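VgrG protein (Vibrio cholerae, PDB 4E1F) probably cross-links G-actin as a toxin, through an actin cross-linking domain that binds ADP and manganese. Local coordinates at residues 12-17 with 92-97; 284-289 with 346-351. The protein carries 1 engineered substitution. One frame throughout, in Å; residues are numbered along the deposited sequence.

Contact 1 (12-17 with 92-97). With ADP (adenosine-5'-diphosphate), chain B.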
loop_
_atom_site.group_PDB
_atom_site.type_symbol
_atom_site.label_atom_id
_atom_site.label_comp_id
_atom_site.label_asym_id
_atom_site.label_seq_id
_atom_site.Cartn_x
_atom_site.Cartn_y
_atom_site.Cartn_z
ATOM N N ALA A 12 11.264 12.667 14.834
ATOM C CA ALA A 12 10.046 12.249 14.132
ATOM C C ALA A 12 10.342 11.765 12.700
ATOM O O ALA A 12 11.131 12.403 11.999
ATOM C CB ALA A 12 9.040 13.393 14.106
ATOM N N THR A 13 9.740 10.619 12.287
ATOM C CA THR A 13 9.940 10.046 10.940
ATOM C C THR A 13 9.226 10.930 9.919
ATOM O O THR A 13 8.020 11.172 10.081
ATOM C CB THR A 13 9.408 8.595 10.805
ATOM O OG1 THR A 13 8.106 8.491 11.378
ATOM C CG2 THR A 13 10.330 7.562 11.393
ATOM N N PRO A 14 9.921 11.449 8.880
ATOM C CA PRO A 14 9.219 12.300 7.910
ATOM C C PRO A 14 8.048 11.568 7.257
ATOM O O PRO A 14 8.082 10.329 7.110
ATOM C CB PRO A 14 10.310 12.660 6.892
ATOM C CG PRO A 14 11.609 12.469 7.635
ATOM C CD PRO A 14 11.348 11.299 8.527
ATOM N N ASP A 15 6.977 12.320 6.951
ATOM C CA ASP A 15 5.812 11.808 6.228
ATOM C C ASP A 15 6.261 11.648 4.779
ATOM O O ASP A 15 7.155 12.370 4.340
ATOM C CB ASP A 15 4.651 12.819 6.256
ATOM C CG ASP A 15 4.006 13.018 7.609
ATOM O OD1 ASP A 15 3.493 12.021 8.175
ATOM O OD2 ASP A 15 3.946 14.178 8.070
ATOM N N PHE A 16 5.638 10.739 4.030
ATOM C CA PHE A 16 5.989 10.557 2.627
ATOM C C PHE A 16 5.858 11.887 1.850
ATOM O O PHE A 16 4.876 12.609 2.066
ATOM C CB PHE A 16 5.045 9.525 1.948
ATOM C CG PHE A 16 5.027 8.103 2.469
ATOM C CD1 PHE A 16 6.203 7.364 2.568
ATOM C CD2 PHE A 16 3.824 7.474 2.781
ATOM C CE1 PHE A 16 6.181 6.034 3.006
ATOM C CE2 PHE A 16 3.801 6.137 3.218
ATOM C CZ PHE A 16 4.984 5.434 3.348
ATOM N N PRO A 17 6.771 12.205 0.894
ATOM C CA PRO A 17 6.482 13.331 -0.009
ATOM C C PRO A 17 5.196 12.953 -0.783
ATOM O O PRO A 17 4.951 11.763 -1.005
ATOM C CB PRO A 17 7.680 13.355 -0.952
ATOM C CG PRO A 17 8.280 12.027 -0.871
ATOM C CD PRO A 17 7.976 11.459 0.470
ATOM N N VAL A 92 9.860 0.209 4.538
ATOM C CA VAL A 92 8.895 0.946 3.699
ATOM C C VAL A 92 9.557 2.172 3.069
ATOM O O VAL A 92 9.872 3.144 3.751
ATOM C CB VAL A 92 7.612 1.323 4.492
ATOM C CG1 VAL A 92 6.564 1.918 3.558
ATOM C CG2 VAL A 92 7.041 0.110 5.227
ATOM N N SER A 93 9.808 2.110 1.771
ATOM C CA SER A 93 10.525 3.193 1.119
ATOM C C SER A 93 9.689 4.442 1.019
ATOM O O SER A 93 8.447 4.371 1.017
ATOM C CB SER A 93 11.016 2.766 -0.263
ATOM O OG SER A 93 9.939 2.841 -1.185
ATOM N N TYR A 94 10.377 5.588 0.954
ATOM C CA TYR A 94 9.749 6.858 0.664
ATOM C C TYR A 94 9.603 6.795 -0.848
ATOM O O TYR A 94 10.536 6.310 -1.516
ATOM C CB TYR A 94 10.666 8.009 1.093
ATOM C CG TYR A 94 10.599 8.212 2.587
ATOM C CD1 TYR A 94 11.442 7.507 3.445
ATOM C CD2 TYR A 94 9.632 9.037 3.156
ATOM C CE1 TYR A 94 11.350 7.647 4.828
ATOM C CE2 TYR A 94 9.537 9.192 4.540
ATOM C CZ TYR A 94 10.418 8.513 5.371
ATOM O OH TYR A 94 10.336 8.664 6.733
ATOM N N PRO A 95 8.438 7.197 -1.418
ATOM C CA PRO A 95 8.269 7.075 -2.873
ATOM C C PRO A 95 9.279 7.926 -3.653
ATOM O O PRO A 95 9.778 8.929 -3.124
ATOM C CB PRO A 95 6.842 7.574 -3.093
ATOM C CG PRO A 95 6.542 8.459 -1.915
ATOM C CD PRO A 95 7.227 7.781 -0.787
ATOM N N CYS A 96 9.575 7.520 -4.895
ATOM C CA CYS A 96 10.454 8.257 -5.797
ATOM C C CYS A 96 9.827 8.205 -7.183
ATOM O O CYS A 96 8.797 7.540 -7.354
ATOM C CB CYS A 96 11.868 7.676 -5.793
ATOM S SG CYS A 96 11.996 5.981 -6.411
ATOM N N GLU A 97 10.411 8.941 -8.158
ATOM C CA GLU A 97 9.961 8.903 -9.544
ATOM C C GLU A 97 10.302 7.530 -10.106
ATOM O O GLU A 97 11.406 7.023 -9.861
ATOM C CB GLU A 97 10.660 9.988 -10.374
ATOM C CG GLU A 97 10.422 11.390 -9.822
ATOM C CD GLU A 97 11.303 12.497 -10.372
ATOM O OE1 GLU A 97 11.604 13.449 -9.615
ATOM O OE2 GLU A 97 11.680 12.424 -11.563
HETATM P PB ADP B . 0.207 0.584 6.528
HETATM O O1B ADP B . 0.970 1.584 7.387
HETATM O O2B ADP B . -1.286 0.819 6.776
HETATM O O3B ADP B . 0.559 -0.841 7.083
HETATM P PA ADP B . 1.830 1.465 4.262
HETATM O O1A ADP B . 1.854 2.844 4.835
HETATM O O2A ADP B . 3.089 0.727 4.726
HETATM O O3A ADP B . 0.573 0.750 4.967
HETATM O "O5'" ADP B . 1.869 1.579 2.627
HETATM C "C5'" ADP B . 2.711 2.582 1.960
HETATM C "C4'" ADP B . 3.339 2.350 0.588
HETATM O "O4'" ADP B . 2.834 3.329 -0.369
HETATM C "C3'" ADP B . 4.872 2.474 0.491
HETATM O "O3'" ADP B . 5.478 1.606 -0.464
HETATM C "C2'" ADP B . 5.062 3.908 0.004
HETATM O "O2'" ADP B . 6.301 4.247 -0.617
HETATM C "C1'" ADP B . 3.932 3.981 -0.995
HETATM N N9 ADP B . 3.563 5.337 -1.447
HETATM C C8 ADP B . 3.200 6.382 -0.649
HETATM N N7 ADP B . 3.030 7.509 -1.306
HETATM C C5 ADP B . 3.275 7.166 -2.624
HETATM C C6 ADP B . 3.236 7.907 -3.830
HETATM N N6 ADP B . 2.856 9.196 -3.895
HETATM N N1 ADP B . 3.557 7.268 -4.981
HETATM C C2 ADP B . 3.875 5.969 -4.919
HETATM N N3 ADP B . 3.911 5.167 -3.851
HETATM C C4 ADP B . 3.609 5.826 -2.731
#
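Phe16 and Tyr94 meet in an offset edge-to-face pair, the edge of the Phe16 ring directed at the face of Tyr94, with centroids 5.8 Å apart and planes at 75°. Phe16 CG stands anti to its own carbonyl carbon, which carries the ring across to 92-97, where CD1 lies 3.5 Å from Pro95 CD. Val92 CG1 comes to the ring edge, 3.9 Å from Phe16 CZ, and also touches the ribose, 3.5 Å from ADP C3'. Pro95 covers a face of the purine, its CG 3.6 Å from ADP C5, while Phe16 turns a ring face to the C8 edge, with C8 offset toward the rim; both line the nucleotide pocket. Pro17 CD approaches Pro95 CD at 4.0 Å.

Polar contacts follow. The ribose donates from ADP O2' to Ser93 O at 2.7 Å. At the far end of its ring, Tyr94 OH donates to Pro14 O (2.8 Å), tilted 23° from the carbonyl plane, tying the N-terminal loop to the strand.

Strand 56-68 pairs with 85-97 and packs Met59 on both aromatic rings; Tyr48 of strand 45-51 touches Pro14 and Tyr94, and helix 101-124 supplies Arg107 to Tyr94 O.

Contact 2 (284-289 with 346-351). With ADP (adenosine-5'-diphosphate), chain B.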
loop_
_atom_site.group_PDB
_atom_site.type_symbol
_atom_site.label_atom_id
_atom_site.label_comp_id
_atom_site.label_asym_id
_atom_site.label_seq_id
_atom_site.Cartn_x
_atom_site.Cartn_y
_atom_site.Cartn_z
ATOM N N SER A 284 -14.054 8.020 -4.690
ATOM C CA SER A 284 -14.800 9.277 -4.839
ATOM C C SER A 284 -13.911 10.525 -5.156
ATOM O O SER A 284 -14.439 11.544 -5.601
ATOM C CB SER A 284 -15.657 9.532 -3.602
ATOM O OG SER A 284 -14.833 9.713 -2.461
ATOM N N LYS A 285 -12.575 10.429 -4.969
ATOM C CA LYS A 285 -11.640 11.526 -5.255
ATOM C C LYS A 285 -11.542 11.805 -6.747
ATOM O O LYS A 285 -11.399 12.963 -7.130
ATOM C CB LYS A 285 -10.231 11.213 -4.719
ATOM C CG LYS A 285 -10.059 11.273 -3.193
ATOM C CD LYS A 285 -9.981 12.694 -2.620
ATOM C CE LYS A 285 -8.715 13.456 -2.962
ATOM N NZ LYS A 285 -8.690 14.787 -2.308
ATOM N N ILE A 286 -11.617 10.759 -7.589
ATOM C CA ILE A 286 -11.491 10.870 -9.050
ATOM C C ILE A 286 -12.556 11.772 -9.734
ATOM O O ILE A 286 -12.332 12.285 -10.835
ATOM C CB ILE A 286 -11.303 9.477 -9.727
ATOM C CG1 ILE A 286 -10.555 9.596 -11.092
ATOM C CG2 ILE A 286 -12.640 8.748 -9.875
ATOM C CD1 ILE A 286 -10.054 8.317 -11.718
ATOM N N VAL A 287 -13.685 11.979 -9.056
ATOM C CA VAL A 287 -14.798 12.809 -9.520
ATOM C C VAL A 287 -14.359 14.272 -9.655
ATOM O O VAL A 287 -14.870 14.984 -10.518
ATOM C CB VAL A 287 -16.031 12.539 -8.601
ATOM C CG1 VAL A 287 -16.802 13.794 -8.221
ATOM C CG2 VAL A 287 -16.945 11.496 -9.220
ATOM N N GLU A 288 -13.316 14.662 -8.901
ATOM C CA GLU A 288 -12.718 16.002 -8.901
ATOM C C GLU A 288 -11.969 16.318 -10.206
ATOM O O GLU A 288 -11.812 17.494 -10.533
ATOM C CB GLU A 288 -11.779 16.182 -7.687
ATOM C CG GLU A 288 -12.432 15.969 -6.319
ATOM C CD GLU A 288 -11.519 15.851 -5.104
ATOM O OE1 GLU A 288 -10.282 15.978 -5.258
ATOM O OE2 GLU A 288 -12.049 15.625 -3.992
ATOM N N ILE A 289 -11.521 15.288 -10.964
ATOM C CA ILE A 289 -10.796 15.531 -12.220
ATOM C C ILE A 289 -11.741 15.952 -13.366
ATOM O O ILE A 289 -11.280 16.368 -14.433
ATOM C CB ILE A 289 -9.800 14.392 -12.620
ATOM C CG1 ILE A 289 -10.535 13.196 -13.269
ATOM C CG2 ILE A 289 -8.909 13.981 -11.442
ATOM C CD1 ILE A 289 -9.709 12.259 -14.070
ATOM N N LEU A 346 -4.584 15.191 -9.382
ATOM C CA LEU A 346 -4.802 13.990 -8.572
ATOM C C LEU A 346 -3.979 12.803 -9.034
ATOM O O LEU A 346 -3.949 12.490 -10.227
ATOM C CB LEU A 346 -6.297 13.590 -8.520
ATOM C CG LEU A 346 -6.662 12.251 -7.807
ATOM C CD1 LEU A 346 -6.539 12.363 -6.268
ATOM C CD2 LEU A 346 -8.102 11.825 -8.141
ATOM N N ALA A 347 -3.313 12.141 -8.063
ATOM C CA ALA A 347 -2.596 10.899 -8.286
ATOM C C ALA A 347 -3.431 9.831 -7.598
ATOM O O ALA A 347 -3.972 10.067 -6.503
ATOM C CB ALA A 347 -1.205 10.941 -7.655
ATOM N N ILE A 348 -3.510 8.651 -8.231
ATOM C CA ILE A 348 -4.218 7.487 -7.710
ATOM C C ILE A 348 -3.215 6.368 -7.618
ATOM O O ILE A 348 -2.383 6.208 -8.508
ATOM C CB ILE A 348 -5.523 7.137 -8.493
ATOM C CG1 ILE A 348 -5.271 7.014 -10.020
ATOM C CG2 ILE A 348 -6.603 8.159 -8.166
ATOM C CD1 ILE A 348 -6.416 6.367 -10.833
ATOM N N LEU A 349 -3.217 5.668 -6.484
ATOM C CA LEU A 349 -2.227 4.645 -6.175
ATOM C C LEU A 349 -2.744 3.219 -6.160
ATOM O O LEU A 349 -3.915 2.976 -5.857
ATOM C CB LEU A 349 -1.569 4.985 -4.835
ATOM C CG LEU A 349 -0.398 5.978 -4.840
ATOM C CD1 LEU A 349 -0.842 7.390 -5.239
ATOM C CD2 LEU A 349 0.187 6.077 -3.457
ATOM N N PHE A 350 -1.860 2.277 -6.508
ATOM C CA PHE A 350 -2.185 0.865 -6.590
ATOM C C PHE A 350 -1.091 0.011 -5.960
ATOM O O PHE A 350 0.090 0.161 -6.282
ATOM C CB PHE A 350 -2.381 0.470 -8.056
ATOM C CG PHE A 350 -3.451 1.304 -8.718
ATOM C CD1 PHE A 350 -4.793 0.964 -8.593
ATOM C CD2 PHE A 350 -3.124 2.488 -9.374
ATOM C CE1 PHE A 350 -5.787 1.777 -9.138
ATOM C CE2 PHE A 350 -4.117 3.299 -9.922
ATOM C CZ PHE A 350 -5.436 2.931 -9.818
ATOM N N GLU A 351 -1.492 -0.925 -5.094
ATOM C CA GLU A 351 -0.544 -1.827 -4.482
ATOM C C GLU A 351 -0.487 -3.129 -5.243
ATOM O O GLU A 351 -1.510 -3.768 -5.460
ATOM C CB GLU A 351 -0.927 -2.069 -3.013
ATOM C CG GLU A 351 0.046 -2.943 -2.235
ATOM C CD GLU A 351 -0.418 -3.234 -0.817
ATOM O OE1 GLU A 351 -0.657 -2.276 -0.053
ATOM O OE2 GLU A 351 -0.511 -4.428 -0.455
HETATM P PB ADP B . 0.207 0.584 6.528
HETATM O O1B ADP B . 0.970 1.584 7.387
HETATM O O2B ADP B . -1.286 0.819 6.776
HETATM O O3B ADP B . 0.559 -0.841 7.083
HETATM P PA ADP B . 1.830 1.465 4.262
HETATM O O1A ADP B . 1.854 2.844 4.835
HETATM O O2A ADP B . 3.089 0.727 4.726
HETATM O O3A ADP B . 0.573 0.750 4.967
HETATM O "O5'" ADP B . 1.869 1.579 2.627
HETATM C "C5'" ADP B . 2.711 2.582 1.960
HETATM C "C4'" ADP B . 3.339 2.350 0.588
HETATM O "O4'" ADP B . 2.834 3.329 -0.369
HETATM C "C3'" ADP B . 4.872 2.474 0.491
HETATM O "O3'" ADP B . 5.478 1.606 -0.464
HETATM C "C2'" ADP B . 5.062 3.908 0.004
HETATM O "O2'" ADP B . 6.301 4.247 -0.617
HETATM C "C1'" ADP B . 3.932 3.981 -0.995
HETATM N N9 ADP B . 3.563 5.337 -1.447
HETATM C C8 ADP B . 3.200 6.382 -0.649
HETATM N N7 ADP B . 3.030 7.509 -1.306
HETATM C C5 ADP B . 3.275 7.166 -2.624
HETATM C C6 ADP B . 3.236 7.907 -3.830
HETATM N N6 ADP B . 2.856 9.196 -3.895
HETATM N N1 ADP B . 3.557 7.268 -4.981
HETATM C C2 ADP B . 3.875 5.969 -4.919
HETATM N N3 ADP B . 3.911 5.167 -3.851
HETATM C C4 ADP B . 3.609 5.826 -2.731
#
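Ile289 and Leu346 bring their CA atoms to 7.2 Å, where a helical turn, closed by backbone bonds from Glu288 N to Lys285 O and from Ile289 N to Ile286 O and ending as a 3-10 segment, meets an extended strand with no hydrogen bond between the two. Leu346 does most of the work. With its CG anti to the backbone N (chi1 174°), it puts CD2 against the backbone of the turn, 3.6 Å from Ile286 CA and likewise close to Lys285 O. Its other methyl, CD1, meets the Lys285 chain at a slant, 4.1 Å from Lys285 CE. Bends at chi2 and chi3 fold that lysine back toward Glu288, and NZ forms a salt bridge with Glu288 OE1 at 3.6 Å. Ile289 crosses Leu346 at about a right angle, CG2 3.9 Å from Leu346 CB. Two residues along the strand, Ile348 CD1 reaches Ile286 CD1 at 4.2 Å, a looser apolar touch. Leu349 instead serves the nucleotide: its CD2 is 3.4 Å from ADP C5, against the adenine.

Helix 221-245 packs on the turn, Tyr230 touching Ile286 and Leu223 and Val227 touching Ile289, while strand 344-352 runs antiparallel to strands 173-180, 277-279 and 337-339.

Contact 1 comes first along the chain, joining the N-terminal loop to strand 85-97, and is complete before contact 2 begins at residue 284. Their centres lie 19 Å apart and their nearest atoms about 7 Å apart, so they do not touch directly. Two things connect them. One is a run of strand pairings: 85-97 pairs with 24-30, that with 173-180, and that with 344-352. The other is ADP, which Phe16, Val92, Ser93 and Pro95 meet in contact 1 and Leu349 meets in contact 2. The nucleotide pocket thus draws on chain segments far apart in sequence, and contact 2 continues outward from it to helix 221-245.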